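PDB 6JU5: tyrosinase from Aspergillus oryzae, which probably uses a dinuclear copper centre and molecular oxygen to convert L-tyrosine and L-dopa into L-dopaquinone, a step of melanin biosynthesis. Local coordinates for residues K486-N491 and Y565-S570. The protein carries 1 engineered substitution. Residues are numbered along the deposited sequence; the frame is centred on the assembly and turned at random.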
# COMPACT_ATOMS: atom_id res chain seq x y z
N LYS B 486 -3.50 -27.05 -1.30
CA LYS B 486 -2.89 -25.74 -1.15
C LYS B 486 -2.59 -25.13 -2.51
O LYS B 486 -2.25 -25.86 -3.45
CB LYS B 486 -1.59 -25.83 -0.35
N PRO B 487 -2.67 -23.81 -2.61
CA PRO B 487 -2.35 -23.15 -3.87
C PRO B 487 -0.85 -23.19 -4.17
O PRO B 487 -0.01 -23.40 -3.28
CB PRO B 487 -2.80 -21.70 -3.65
CG PRO B 487 -2.77 -21.52 -2.18
CD PRO B 487 -3.05 -22.86 -1.56
N PHE B 488 -0.54 -22.98 -5.44
CA PHE B 488 0.86 -22.87 -5.85
C PHE B 488 0.90 -22.10 -7.18
O PHE B 488 -0.13 -21.97 -7.86
CB PHE B 488 1.57 -24.22 -5.94
CG PHE B 488 0.89 -25.27 -6.79
CD1 PHE B 488 1.01 -25.28 -8.18
CD2 PHE B 488 0.15 -26.29 -6.19
CE1 PHE B 488 0.44 -26.25 -8.96
CE2 PHE B 488 -0.46 -27.26 -6.97
CZ PHE B 488 -0.32 -27.24 -8.34
N GLN B 489 2.08 -21.60 -7.52
CA GLN B 489 2.25 -20.89 -8.79
C GLN B 489 3.31 -21.59 -9.62
O GLN B 489 4.38 -21.94 -9.10
CB GLN B 489 2.68 -19.45 -8.48
CG GLN B 489 2.81 -18.56 -9.70
CD GLN B 489 3.02 -17.10 -9.35
OE1 GLN B 489 2.40 -16.57 -8.42
NE2 GLN B 489 3.88 -16.43 -10.11
N ILE B 490 3.02 -21.79 -10.90
CA ILE B 490 3.96 -22.41 -11.81
C ILE B 490 4.59 -21.28 -12.63
O ILE B 490 3.87 -20.62 -13.37
CB ILE B 490 3.27 -23.42 -12.75
CG1 ILE B 490 2.53 -24.51 -11.97
CG2 ILE B 490 4.26 -24.05 -13.71
CD1 ILE B 490 1.47 -25.21 -12.78
N ASN B 491 5.90 -21.09 -12.47
CA ASN B 491 6.60 -20.06 -13.24
C ASN B 491 7.46 -20.70 -14.32
O ASN B 491 8.13 -21.70 -14.02
CB ASN B 491 7.47 -19.21 -12.33
CG ASN B 491 6.60 -18.34 -11.42
OD1 ASN B 491 5.50 -17.98 -11.81
ND2 ASN B 491 7.13 -18.05 -10.23
N TYR B 565 10.59 -24.85 -15.54
CA TYR B 565 9.54 -24.42 -14.61
C TYR B 565 9.96 -24.61 -13.16
O TYR B 565 10.72 -25.50 -12.82
CB TYR B 565 8.22 -25.13 -14.87
CG TYR B 565 8.19 -26.61 -14.61
CD1 TYR B 565 7.84 -27.10 -13.35
CD2 TYR B 565 8.48 -27.55 -15.60
CE1 TYR B 565 7.79 -28.47 -13.09
CE2 TYR B 565 8.43 -28.91 -15.36
CZ TYR B 565 8.09 -29.36 -14.10
OH TYR B 565 8.06 -30.71 -13.85
N VAL B 566 9.37 -23.76 -12.32
CA VAL B 566 9.50 -23.89 -10.88
C VAL B 566 8.09 -23.78 -10.28
O VAL B 566 7.32 -22.91 -10.69
CB VAL B 566 10.39 -22.81 -10.24
CG1 VAL B 566 10.52 -23.08 -8.75
CG2 VAL B 566 11.77 -22.79 -10.90
N VAL B 567 7.76 -24.70 -9.39
CA VAL B 567 6.49 -24.66 -8.66
C VAL B 567 6.75 -23.98 -7.30
O VAL B 567 7.56 -24.49 -6.51
CB VAL B 567 5.90 -26.05 -8.45
CG1 VAL B 567 4.58 -25.99 -7.66
CG2 VAL B 567 5.68 -26.70 -9.82
N VAL B 568 6.12 -22.83 -7.11
CA VAL B 568 6.42 -22.01 -5.93
C VAL B 568 5.24 -22.10 -4.95
O VAL B 568 4.09 -21.95 -5.37
CB VAL B 568 6.66 -20.54 -6.33
CG1 VAL B 568 7.07 -19.73 -5.10
CG2 VAL B 568 7.73 -20.42 -7.41
N ASN B 569 5.54 -22.32 -3.69
CA ASN B 569 4.50 -22.35 -2.64
C ASN B 569 4.35 -21.01 -1.96
O ASN B 569 5.00 -20.01 -2.32
CB ASN B 569 4.80 -23.49 -1.68
CG ASN B 569 6.01 -23.29 -0.79
OD1 ASN B 569 6.43 -22.15 -0.54
ND2 ASN B 569 6.55 -24.40 -0.27
N SER B 570 3.46 -20.95 -0.96
CA SER B 570 3.17 -19.68 -0.30
C SER B 570 4.32 -19.18 0.58
O SER B 570 4.26 -18.04 1.04
CB SER B 570 1.88 -19.77 0.54
OG SER B 570 2.08 -20.67 1.61
O HOH W 1 1.27 -23.01 -0.76
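Gln489 and Asn491 pair with Val568 and Val566 as two antiparallel hydrogen-bonded pairs, the short strand axes approaching to 4.7 Å and running at 159°. Each pair closes a ring of two backbone bonds, from Val568 N to Gln489 O at 2.8 Å and from Asn491 N to Val566 O at 2.9 Å among them. Between the rings, Ile490 and Val567 form a non-hydrogen-bonded pair. Beyond the Gln489-Val568 pair the ladder is extended by a water, which donates to Pro487 O (2.9 Å) and accepts from Ser570 N (3.0 Å).

Alternation along the strands gives the sheet two unlike faces. On one, Val567 places CG1 obliquely against the Phe488 ring, 3.7 Å from CD1; a chi1 of 53° lodges that ring between its own backbone N and carbonyl carbon and swings it to the valine. Ile490 CG1 touches Val567 CG2 more loosely, and Val580 of the strand 580-588 packs on both Ile490 and Val567.

The other face mixes polar and apolar groups. Gln489 is extended, with CG opposite the backbone N (chi1 -176°), and its NE2 reaches a lone pair of Asn491 OD1 at 2.8 Å, lying almost in the glutamine's amide plane. Asn491 ND2 bonds to Phe502 O and also rests 3.7 Å from Val568 CG2, while Gln489 OE1 accepts from Asn337, so each amide is bonded at both its O and its N, which fixes its rotation. Asn337 directly follows the copper ligand His336 on the helix 328-340. The pairing is thus an antiparallel ladder one strand in from the edge strand 510-515 of the mixed β-sheet of the tyrosinase C-terminal domain, and through the Gln489-Asn337 bond it ties that sheet to the helix carrying copper ligands His332 and His336.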